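Local coordinates for protein multicopper oxidase (Pseudomonas thermotolerans, PDB 6VOW) that probably oxidises phenolic and related substrates, passing their electrons through bound copper ions to dioxygen, which is reduced to water, as laccases do, at residues I93-R99 against Y123-D129; D105-Y109 against P137-S141; L145-V150 against L171-H175; P432-H438 against L449-V455. All blocks are in the same frame, centred on the assembly; numbering follows the deposited sequence. Where two conformers were deposited one is given.

How the contacts relate
Contacts 1, 2 and 4 converge on the copper cluster, while contact 3 lies farther off, with the L145 side chain about 6 Å from the Cu-O-Cu linkage. H94 and H96 of contact 1, H138 of contact 2 and H438 of contact 4 all supply copper ligands, so distant parts of the chain contribute to one site. Contact 2 touches each of the other three: H94 ND1 lies 2.8 Å from D105 O, a probable hydrogen bond to contact 1, H138 NE2 stands 3.7 Å from H438 NE2 of contact 4, where both bind the same copper, and P137 O packs 3.6 Å from L145 CD1 of contact 3. The centres of contacts 3 and 4 are about 24 Å apart.

Contact 1: I93-R99 against Y123-D129; sequences IHWHGIR and YVFKTED. With CU (copper (II) ion), chain C; C2O (Cu-O-Cu linkage), chain B.
An aromatic cluster of W95, Y123 and F125 lies in the core of the first cupredoxin-type sandwich, behind the His-X-His copper motif on strand 94-96. H94 and H96 turn to the coppers, each bound through one ring nitrogen, while W95 between them points the other way. Its indole edge meets the face of Y123 in a T-shaped stack, W95 NE1 3.3 Å from Y123 CD1, with the planes at 67°. F125, its CG between backbone N and carbonyl carbon (chi1 48°), directs its edge at the W95 five-membered ring, F125 CZ 3.7 Å from W95 CG, and I93 CG2 sits over the opposite indole face, toward its rim. F125 CD2 also receives I98 CG2 at 3.6 Å. The phenol suits its place because it is greasy along the ring and polar at the end: Y123 OH accepts I93 N at 3.0 Å and also bonds to Q112. A leucine here would probably leave I93 N without that acceptor and the W95 edge without a ring face. Further along, R99 grips D129 side-on in a salt bridge, NE to OD2 at 2.8 Å and NH2 to OD1 at 2.7 Å, with the two planes only 13° apart. Two waters join R99 O to K126 O. Strand 78-85 packs against the cluster through V81 and L79, L153 of strand 151-156 adjoins W95 and I98, and strand 131-136 pairs with 94-96.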
# COMPACT_ATOMS: atom_id res chain seq x y z
N ILE A 93 -3.86 8.57 -10.96
CA ILE A 93 -4.23 7.78 -9.76
C ILE A 93 -3.94 6.39 -10.11
O ILE A 93 -4.45 5.87 -11.11
CB ILE A 93 -5.71 7.89 -9.31
CG1 ILE A 93 -5.95 9.30 -8.82
CG2 ILE A 93 -5.97 6.97 -8.08
CD1 ILE A 93 -7.41 9.63 -8.47
N HIS A 94 -3.00 5.83 -9.38
CA HIS A 94 -2.71 4.42 -9.49
C HIS A 94 -3.37 3.68 -8.34
O HIS A 94 -3.38 4.18 -7.24
CB HIS A 94 -1.20 4.19 -9.46
CG HIS A 94 -0.82 2.77 -9.22
ND1 HIS A 94 -0.96 1.76 -10.15
CD2 HIS A 94 -0.25 2.19 -8.14
CE1 HIS A 94 -0.58 0.61 -9.62
NE2 HIS A 94 -0.11 0.86 -8.42
N TRP A 95 -3.94 2.51 -8.62
CA TRP A 95 -4.87 1.84 -7.68
C TRP A 95 -4.10 0.63 -7.22
O TRP A 95 -4.05 -0.46 -7.90
CB TRP A 95 -6.19 1.49 -8.32
CG TRP A 95 -6.83 2.66 -8.90
CD1 TRP A 95 -6.68 3.12 -10.16
CD2 TRP A 95 -7.73 3.57 -8.24
NE1 TRP A 95 -7.40 4.27 -10.33
CE2 TRP A 95 -8.08 4.56 -9.19
CE3 TRP A 95 -8.26 3.65 -6.95
CZ2 TRP A 95 -8.94 5.64 -8.87
CZ3 TRP A 95 -9.15 4.71 -6.64
CH2 TRP A 95 -9.46 5.70 -7.59
N HIS A 96 -3.39 0.91 -6.11
CA HIS A 96 -2.32 0.02 -5.58
C HIS A 96 -2.94 -1.27 -5.13
O HIS A 96 -3.69 -1.29 -4.16
CB HIS A 96 -1.53 0.68 -4.39
CG HIS A 96 -0.41 -0.20 -3.86
ND1 HIS A 96 0.91 0.17 -3.88
CD2 HIS A 96 -0.43 -1.44 -3.34
CE1 HIS A 96 1.65 -0.77 -3.34
NE2 HIS A 96 0.85 -1.78 -3.03
N GLY A 97 -2.64 -2.34 -5.85
CA GLY A 97 -2.98 -3.69 -5.50
C GLY A 97 -4.11 -4.28 -6.37
O GLY A 97 -4.34 -5.50 -6.39
N ILE A 98 -4.82 -3.42 -7.07
CA ILE A 98 -5.94 -3.86 -7.88
C ILE A 98 -5.42 -4.45 -9.15
O ILE A 98 -4.67 -3.83 -9.84
CB ILE A 98 -6.92 -2.71 -8.24
CG1 ILE A 98 -7.48 -2.01 -6.96
CG2 ILE A 98 -8.07 -3.26 -9.13
CD1 ILE A 98 -8.11 -2.96 -6.06
N ARG A 99 -5.85 -5.65 -9.46
CA ARG A 99 -5.62 -6.25 -10.78
C ARG A 99 -6.71 -5.69 -11.72
O ARG A 99 -7.80 -6.14 -11.76
CB ARG A 99 -5.69 -7.76 -10.67
CG ARG A 99 -4.84 -8.27 -9.53
CD ARG A 99 -4.89 -9.78 -9.46
NE ARG A 99 -6.18 -10.19 -8.91
CZ ARG A 99 -6.93 -11.18 -9.37
NH1 ARG A 99 -6.56 -11.91 -10.44
NH2 ARG A 99 -8.08 -11.45 -8.76
N TYR A 123 -11.66 6.52 -14.05
CA TYR A 123 -11.11 5.19 -13.76
C TYR A 123 -12.30 4.32 -13.51
O TYR A 123 -13.02 4.56 -12.58
CB TYR A 123 -10.13 5.14 -12.55
CG TYR A 123 -8.88 6.00 -12.78
CD1 TYR A 123 -7.77 5.49 -13.38
CD2 TYR A 123 -8.83 7.31 -12.35
CE1 TYR A 123 -6.63 6.25 -13.60
CE2 TYR A 123 -7.71 8.10 -12.54
CZ TYR A 123 -6.62 7.57 -13.18
OH TYR A 123 -5.58 8.38 -13.39
N VAL A 124 -12.51 3.32 -14.36
CA VAL A 124 -13.54 2.28 -14.19
C VAL A 124 -12.91 0.92 -14.23
O VAL A 124 -12.26 0.56 -15.24
CB VAL A 124 -14.59 2.19 -15.37
CG1 VAL A 124 -15.96 1.88 -14.80
CG2 VAL A 124 -14.62 3.40 -16.25
N PHE A 125 -13.13 0.12 -13.20
CA PHE A 125 -12.62 -1.27 -13.27
C PHE A 125 -13.39 -2.07 -12.25
O PHE A 125 -14.05 -1.50 -11.34
CB PHE A 125 -11.12 -1.32 -12.97
CG PHE A 125 -10.75 -0.55 -11.72
CD1 PHE A 125 -10.48 0.82 -11.77
CD2 PHE A 125 -10.71 -1.17 -10.45
CE1 PHE A 125 -10.13 1.52 -10.60
CE2 PHE A 125 -10.34 -0.44 -9.30
CZ PHE A 125 -10.04 0.89 -9.40
N LYS A 126 -13.42 -3.36 -12.47
CA LYS A 126 -14.04 -4.26 -11.52
C LYS A 126 -12.96 -4.56 -10.48
O LYS A 126 -11.77 -4.73 -10.81
CB LYS A 126 -14.51 -5.58 -12.21
CG LYS A 126 -15.53 -5.47 -13.33
CD LYS A 126 -15.88 -6.85 -13.92
CE LYS A 126 -16.87 -7.61 -13.05
NZ LYS A 126 -18.15 -6.86 -12.88
N THR A 127 -13.41 -4.60 -9.22
CA THR A 127 -12.66 -5.02 -8.08
C THR A 127 -13.04 -6.45 -7.72
O THR A 127 -14.06 -6.65 -7.05
CB THR A 127 -12.96 -4.06 -6.93
OG1 THR A 127 -14.38 -4.05 -6.67
CG2 THR A 127 -12.56 -2.63 -7.29
N GLU A 128 -12.31 -7.43 -8.23
CA GLU A 128 -12.53 -8.82 -7.97
C GLU A 128 -11.90 -9.34 -6.68
O GLU A 128 -12.17 -10.52 -6.35
CB GLU A 128 -11.99 -9.70 -9.13
CG GLU A 128 -12.57 -9.34 -10.52
CD GLU A 128 -14.02 -9.79 -10.74
OE1 GLU A 128 -14.66 -10.36 -9.84
OE2 GLU A 128 -14.55 -9.57 -11.84
N ASP A 129 -11.05 -8.52 -6.01
CA ASP A 129 -10.38 -8.90 -4.77
C ASP A 129 -10.86 -8.03 -3.70
O ASP A 129 -10.89 -6.78 -3.82
CB ASP A 129 -8.89 -8.75 -4.85
CG ASP A 129 -8.27 -9.58 -5.95
OD1 ASP A 129 -8.75 -10.66 -6.31
OD2 ASP A 129 -7.30 -9.13 -6.52
CU CU C . 1.04 -0.51 -7.52
CU2 C2O B . 1.57 1.99 -4.66
CU3 C2O B . 3.90 1.76 -8.62
O1 C2O B . 2.84 1.76 -6.58
O HOH W 1 -10.39 -5.25 -12.92
O HOH W 2 -9.86 -6.72 -9.60
O HOH W 3 -7.87 -6.56 -7.58

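Contact 2: D105-Y109 against P137-S141; sequences DGVPY and PHESS. With C2O (Cu-O-Cu linkage), chain B.
V107 and H138 mark the point where two irregular loops draw closest, their CA atoms 5.6 Å apart, and G106 takes a positive phi of 76° that suits a residue without a side chain. The backbones are not bonded to each other: G106 O approaches H138 CB at 3.4 Å, and T92 OG1 binds both G106 O and H138 N from outside. V107 lays CG2 over the centre of one face of the H138 imidazole, a CH-pi contact 4.2 Å from the ring centroid and 12° off its normal. With CG1 anti to the backbone N (chi1 170°), CG2 falls beside the N and over the ring, where an aliphatic group cannot compete for the metal. These loops wall part of the trinuclear copper cluster of multicopper oxidases. H138 NE2 binds a copper of the Cu-O-Cu linkage at 2.2 Å, and H393 and H438 bind the same copper. D105 works from the second shell, its OD2 bonded to H393 ND1 and its backbone O to H94 ND1. P108, whose ring restricts the loop backbone, puts CD 3.1 Å from H138 O, and E139 brings its carboxylate obliquely across the pyrrolidine, OE2 toward P108 CB and CG.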
# COMPACT_ATOMS: atom_id res chain seq x y z
N ASP A 105 -4.16 1.58 -15.14
CA ASP A 105 -3.15 1.42 -14.06
C ASP A 105 -2.63 2.77 -13.57
O ASP A 105 -2.06 2.83 -12.52
CB ASP A 105 -2.03 0.51 -14.48
CG ASP A 105 -1.15 0.02 -13.29
OD1 ASP A 105 -1.64 -0.24 -12.16
OD2 ASP A 105 0.07 -0.16 -13.51
N GLY A 106 -2.90 3.86 -14.27
CA GLY A 106 -2.53 5.16 -13.77
C GLY A 106 -1.04 5.47 -13.87
O GLY A 106 -0.54 6.39 -13.26
N VAL A 107 -0.34 4.72 -14.68
CA VAL A 107 1.04 5.02 -14.90
C VAL A 107 1.25 5.94 -16.13
O VAL A 107 0.83 5.62 -17.25
CB VAL A 107 1.81 3.71 -15.09
CG1 VAL A 107 3.21 4.05 -15.56
CG2 VAL A 107 1.82 2.94 -13.78
N PRO A 108 1.90 7.10 -15.95
CA PRO A 108 1.95 8.00 -17.07
C PRO A 108 2.74 7.37 -18.15
O PRO A 108 3.79 6.79 -17.86
CB PRO A 108 2.65 9.25 -16.50
CG PRO A 108 2.32 9.23 -15.03
CD PRO A 108 2.36 7.76 -14.70
N TYR A 109 2.17 7.42 -19.36
CA TYR A 109 2.78 6.99 -20.63
C TYR A 109 2.82 5.49 -20.86
O TYR A 109 3.31 5.02 -21.89
CB TYR A 109 4.13 7.68 -20.85
CG TYR A 109 4.03 9.19 -20.75
CD1 TYR A 109 3.50 9.96 -21.81
CD2 TYR A 109 4.48 9.86 -19.60
CE1 TYR A 109 3.42 11.35 -21.71
CE2 TYR A 109 4.41 11.22 -19.48
CZ TYR A 109 3.88 11.95 -20.53
OH TYR A 109 3.83 13.27 -20.37
N PRO A 137 -0.76 8.84 -6.61
CA PRO A 137 -0.28 9.16 -7.95
C PRO A 137 0.82 8.32 -8.30
O PRO A 137 1.41 7.67 -7.44
CB PRO A 137 0.22 10.61 -7.82
CG PRO A 137 -0.60 11.14 -6.71
CD PRO A 137 -0.76 10.03 -5.75
N HIS A 138 1.09 8.30 -9.60
CA HIS A 138 2.29 7.70 -10.11
C HIS A 138 3.08 8.67 -10.99
O HIS A 138 3.69 8.27 -11.95
CB HIS A 138 1.93 6.47 -10.87
CG HIS A 138 2.82 5.36 -10.56
ND1 HIS A 138 4.07 5.27 -11.11
CD2 HIS A 138 2.71 4.36 -9.66
CE1 HIS A 138 4.68 4.22 -10.62
NE2 HIS A 138 3.87 3.64 -9.77
N GLU A 139 3.05 9.94 -10.61
CA GLU A 139 3.62 11.03 -11.34
C GLU A 139 4.12 11.94 -10.25
O GLU A 139 3.36 12.20 -9.33
CB GLU A 139 2.57 11.77 -12.19
CG GLU A 139 3.10 13.02 -12.94
CD GLU A 139 3.39 12.85 -14.45
OE1 GLU A 139 3.23 13.84 -15.21
OE2 GLU A 139 3.81 11.76 -14.87
N SER A 140 5.36 12.43 -10.33
CA SER A 140 5.90 13.34 -9.31
C SER A 140 5.68 12.75 -7.92
O SER A 140 5.21 13.41 -7.02
CB SER A 140 5.22 14.74 -9.39
OG SER A 140 5.22 15.28 -10.71
N SER A 141 6.05 11.50 -7.77
CA SER A 141 5.51 10.67 -6.76
C SER A 141 5.94 11.10 -5.39
O SER A 141 5.10 11.36 -4.54
CB SER A 141 5.85 9.19 -7.05
OG SER A 141 5.42 8.76 -8.37
CU2 C2O B . 1.57 1.99 -4.66
CU3 C2O B . 3.90 1.76 -8.62
O1 C2O B . 2.84 1.76 -6.58

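Contact 3: L145-V150 against L171-H175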
# COMPACT_ATOMS: atom_id res chain seq x y z
N LEU A 145 2.84 12.26 -3.37
CA LEU A 145 2.55 11.40 -2.21
C LEU A 145 2.98 12.07 -0.95
O LEU A 145 2.24 12.07 0.02
CB LEU A 145 3.23 10.03 -2.27
CG LEU A 145 2.60 8.96 -3.18
CD1 LEU A 145 3.06 9.08 -4.60
CD2 LEU A 145 2.95 7.56 -2.76
N GLY A 146 4.18 12.65 -0.97
CA GLY A 146 4.69 13.35 0.17
C GLY A 146 3.79 14.42 0.68
O GLY A 146 3.68 14.63 1.90
N ARG A 147 3.16 15.15 -0.24
CA ARG A 147 2.29 16.22 0.21
C ARG A 147 0.91 15.81 0.63
O ARG A 147 0.13 16.66 0.99
CB ARG A 147 2.15 17.27 -0.90
CG ARG A 147 3.16 18.37 -0.78
CD ARG A 147 2.64 19.70 -1.32
NE ARG A 147 3.82 20.39 -1.81
CZ ARG A 147 4.48 20.01 -2.90
NH1 ARG A 147 4.05 18.98 -3.65
NH2 ARG A 147 5.58 20.62 -3.20
N GLY A 148 0.57 14.55 0.55
CA GLY A 148 -0.73 14.17 1.02
C GLY A 148 -1.53 13.34 0.07
O GLY A 148 -2.56 12.90 0.47
N LEU A 149 -1.09 13.14 -1.16
CA LEU A 149 -1.92 12.45 -2.16
C LEU A 149 -1.80 10.99 -2.00
O LEU A 149 -1.13 10.35 -2.79
CB LEU A 149 -1.61 12.89 -3.61
CG LEU A 149 -2.04 14.34 -3.82
CD1 LEU A 149 -1.24 14.92 -4.97
CD2 LEU A 149 -3.53 14.62 -3.98
N VAL A 150 -2.53 10.47 -0.99
CA VAL A 150 -2.64 9.08 -0.69
C VAL A 150 -3.98 8.82 -0.03
O VAL A 150 -4.47 9.66 0.78
CB VAL A 150 -1.58 8.57 0.26
CG1 VAL A 150 -0.22 8.68 -0.31
CG2 VAL A 150 -1.65 9.18 1.59
N LEU A 171 -1.69 5.21 8.08
CA LEU A 171 -0.45 5.72 8.63
C LEU A 171 0.29 6.57 7.64
O LEU A 171 0.47 6.18 6.51
CB LEU A 171 0.46 4.55 8.92
CG LEU A 171 -0.12 3.65 10.02
CD1 LEU A 171 0.59 2.31 10.06
CD2 LEU A 171 0.11 4.39 11.30
N LYS A 172 0.77 7.70 8.11
CA LYS A 172 1.61 8.55 7.30
C LYS A 172 2.58 9.33 8.18
O LYS A 172 2.19 9.94 9.22
CB LYS A 172 0.77 9.50 6.42
CG LYS A 172 1.61 10.15 5.34
CD LYS A 172 0.78 10.96 4.40
CE LYS A 172 1.42 10.86 3.03
NZ LYS A 172 2.69 11.61 2.94
N THR A 173 3.85 9.30 7.76
CA THR A 173 4.94 9.99 8.47
C THR A 173 5.36 11.16 7.58
O THR A 173 6.05 10.99 6.57
CB THR A 173 6.07 8.98 8.78
OG1 THR A 173 5.54 8.13 9.77
CG2 THR A 173 7.41 9.63 9.32
N TRP A 174 4.84 12.33 7.97
CA TRP A 174 4.91 13.51 7.19
C TRP A 174 6.23 14.19 7.34
O TRP A 174 6.67 14.48 8.46
CB TRP A 174 3.88 14.49 7.70
CG TRP A 174 2.47 14.12 7.40
CD1 TRP A 174 1.60 13.41 8.20
CD2 TRP A 174 1.73 14.52 6.27
NE1 TRP A 174 0.40 13.32 7.61
CE2 TRP A 174 0.44 14.01 6.41
CE3 TRP A 174 2.04 15.25 5.11
CZ2 TRP A 174 -0.55 14.22 5.47
CZ3 TRP A 174 1.05 15.43 4.16
CH2 TRP A 174 -0.24 14.92 4.34
N HIS A 175 6.80 14.55 6.19
CA HIS A 175 8.00 15.33 6.10
C HIS A 175 7.65 16.78 6.32
O HIS A 175 7.66 17.56 5.42
CB HIS A 175 8.58 15.26 4.69
CG HIS A 175 8.86 13.90 4.20
ND1 HIS A 175 7.88 12.98 3.90
CD2 HIS A 175 10.03 13.31 3.88
CE1 HIS A 175 8.44 11.85 3.50
NE2 HIS A 175 9.74 12.02 3.49
O HOH W 4 5.06 13.71 3.85
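The W174 indole meets the turn at the end of helix 141-146 with the rim of its six-membered ring: R147 O lies at the edge in the ring plane, 3.5 Å from CZ3, and G148 CA approaches CH2 obliquely at 3.4 Å. One face of the indole carries the chain of its near neighbour K172, whose CD sits above it, toward the rim. The H175 imidazole has a water at its edge, in plane and 2.9 Å from ND1, and this water donates to G146 O. Glycine is needed at G148, since its backbone angles would jam a CB against the preceding carbonyl and a CB would also crowd W174 CH2. With positive phi and two bonds back into the last turn, G148 closes the helix as a Schellman motif. The contact thereby joins helix 141-146 to strand 165-174, which belongs to a six-stranded sheet. K172, CG anti to the backbone N (chi1 -166°), extends toward the helix end and, in the conformer described here, donates from NZ to L145 O at 3.0 Å and weakly to G146 O; a second deposited conformer may not keep these bonds. G148 N reaches L145 O from the opposite face of the carbonyl plane. A positive charge probably suits this C-terminal end, where helix carbonyls gather. V150 CG2 lies against the lysine chain, 3.8 Å from CE. Without the indole, an alanine at W174 would probably open a gap beside G148 and take away the surface under K172 CD. The pyrrole end of W174 faces T202, to which NE1 makes a weak bond.

Contact 4: P432-H438 against L449-V455. With C2O (Cu-O-Cu linkage), chain B.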
# COMPACT_ATOMS: atom_id res chain seq x y z
N PRO A 432 -2.34 -8.73 -19.29
CA PRO A 432 -1.42 -8.24 -20.29
C PRO A 432 -1.21 -6.73 -20.16
O PRO A 432 -2.11 -5.97 -19.75
CB PRO A 432 -2.10 -8.64 -21.61
CG PRO A 432 -3.55 -8.52 -21.30
CD PRO A 432 -3.64 -9.06 -19.90
N GLY A 433 0.03 -6.33 -20.47
CA GLY A 433 0.44 -4.96 -20.38
C GLY A 433 1.90 -4.84 -20.05
O GLY A 433 2.65 -5.77 -20.28
N VAL A 434 2.24 -3.67 -19.53
CA VAL A 434 3.58 -3.34 -19.14
C VAL A 434 3.45 -2.85 -17.74
O VAL A 434 2.95 -1.81 -17.51
CB VAL A 434 4.23 -2.26 -20.05
CG1 VAL A 434 5.67 -2.00 -19.56
CG2 VAL A 434 4.24 -2.71 -21.51
N TRP A 435 3.90 -3.64 -16.80
CA TRP A 435 3.67 -3.33 -15.38
C TRP A 435 4.94 -2.93 -14.66
O TRP A 435 5.94 -3.64 -14.67
CB TRP A 435 3.15 -4.58 -14.68
CG TRP A 435 2.10 -5.11 -15.44
CD1 TRP A 435 2.18 -6.09 -16.37
CD2 TRP A 435 0.79 -4.60 -15.49
NE1 TRP A 435 0.97 -6.26 -16.98
CE2 TRP A 435 0.09 -5.36 -16.45
CE3 TRP A 435 0.13 -3.61 -14.81
CZ2 TRP A 435 -1.28 -5.18 -16.69
CZ3 TRP A 435 -1.26 -3.43 -15.09
CH2 TRP A 435 -1.92 -4.22 -16.01
N MET A 436 4.85 -1.80 -14.00
CA MET A 436 5.92 -1.34 -13.12
C MET A 436 6.19 -2.29 -11.96
O MET A 436 5.28 -2.88 -11.34
CB MET A 436 5.65 0.06 -12.53
CG MET A 436 5.36 1.17 -13.53
SD MET A 436 6.62 1.33 -14.84
CE MET A 436 6.15 0.05 -16.02
N PHE A 437 7.47 -2.35 -11.67
CA PHE A 437 8.03 -3.23 -10.69
C PHE A 437 9.09 -2.45 -9.97
O PHE A 437 10.07 -2.06 -10.56
CB PHE A 437 8.63 -4.37 -11.41
CG PHE A 437 9.23 -5.39 -10.54
CD1 PHE A 437 8.58 -5.87 -9.44
CD2 PHE A 437 10.44 -5.97 -10.91
CE1 PHE A 437 9.14 -6.87 -8.67
CE2 PHE A 437 11.01 -6.99 -10.16
CZ PHE A 437 10.34 -7.44 -9.03
N HIS A 438 8.80 -2.12 -8.74
CA HIS A 438 9.61 -1.14 -8.08
C HIS A 438 9.58 -1.20 -6.54
O HIS A 438 8.67 -1.78 -5.87
CB HIS A 438 9.27 0.24 -8.64
CG HIS A 438 7.97 0.76 -8.13
ND1 HIS A 438 7.83 1.30 -6.89
CD2 HIS A 438 6.72 0.68 -8.64
CE1 HIS A 438 6.58 1.61 -6.67
NE2 HIS A 438 5.89 1.25 -7.72
N LEU A 449 15.18 2.59 -8.62
CA LEU A 449 14.79 1.22 -8.26
C LEU A 449 13.40 0.90 -8.82
O LEU A 449 12.41 0.74 -8.09
CB LEU A 449 14.86 1.05 -6.75
CG LEU A 449 14.97 -0.34 -6.18
CD1 LEU A 449 16.07 -1.12 -6.91
CD2 LEU A 449 15.26 -0.25 -4.67
N MET A 450 13.34 0.81 -10.15
CA MET A 450 12.12 0.54 -10.84
C MET A 450 12.45 -0.08 -12.17
O MET A 450 13.49 0.22 -12.80
CB MET A 450 11.28 1.78 -10.99
CG MET A 450 10.08 1.65 -11.90
SD MET A 450 8.77 2.79 -11.44
CE MET A 450 9.25 4.40 -12.07
N ALA A 451 11.59 -0.99 -12.56
CA ALA A 451 11.68 -1.54 -13.87
C ALA A 451 10.28 -1.80 -14.36
O ALA A 451 9.29 -1.56 -13.68
CB ALA A 451 12.48 -2.79 -13.80
N ALA A 452 10.21 -2.24 -15.59
CA ALA A 452 8.97 -2.54 -16.22
C ALA A 452 9.03 -3.99 -16.72
O ALA A 452 10.06 -4.45 -17.26
CB ALA A 452 8.71 -1.56 -17.35
N ILE A 453 7.96 -4.74 -16.45
CA ILE A 453 7.82 -6.13 -16.89
C ILE A 453 6.65 -6.16 -17.85
O ILE A 453 5.51 -5.85 -17.45
CB ILE A 453 7.52 -7.05 -15.71
CG1 ILE A 453 8.76 -7.14 -14.81
CG2 ILE A 453 7.06 -8.42 -16.22
CD1 ILE A 453 8.45 -7.60 -13.43
N GLU A 454 6.94 -6.51 -19.10
CA GLU A 454 5.91 -6.61 -20.15
C GLU A 454 5.26 -8.01 -20.07
O GLU A 454 5.98 -9.03 -20.07
CB GLU A 454 6.51 -6.37 -21.54
CG GLU A 454 5.44 -6.34 -22.64
CD GLU A 454 5.95 -6.01 -24.02
OE1 GLU A 454 6.88 -5.20 -24.14
OE2 GLU A 454 5.37 -6.55 -24.98
N VAL A 455 3.93 -8.02 -19.89
CA VAL A 455 3.06 -9.19 -20.08
C VAL A 455 2.41 -8.99 -21.44
O VAL A 455 1.40 -8.32 -21.59
CB VAL A 455 1.93 -9.32 -19.02
CG1 VAL A 455 1.17 -10.66 -19.18
CG2 VAL A 455 2.50 -9.31 -17.64
CU2 C2O B . 1.57 1.99 -4.66
CU3 C2O B . 3.90 1.76 -8.62
O1 C2O B . 2.84 1.76 -6.58
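Strands 433-438 and 450-455 run antiparallel, their axes at 151°, and three hydrogen-bonded pairs (G433 with V455, W435 with I453, F437 with A451) supply six backbone bonds, the straightest being W435 N to I453 O at 2.8 Å and 174°. G433 has backbone angles that call for glycine, since a CB would jam against the preceding carbonyl O and strike the W435 indole. On that face V455 CG2 meets the edge of the indole, 3.5 Å from NE1, which bonds weakly to N431 O. I453 CD1 packs 3.6 Å from F437 CD2. The pair lies in the C-terminal cupredoxin-type sheet, and strand 433-439 runs into the His-Cys-His sequence that links the copper sites: H438 binds the Cu-O-Cu linkage, whereas C439 binds the separate copper with H388 and H444. On the other face, M436 CE is pressed against A452 CB at 3.3 Å, closer than usual; alanine's small size is what admits the methyl. H438 has CG between the backbone N and carbonyl carbon (chi1 75°), turning the ring toward the cluster, where NE2 binds copper at 2.2 Å. M450 lies alongside, its CB 3.5 Å from H438 CB and its sulfur oblique to the imidazole in a Met-aromatic contact.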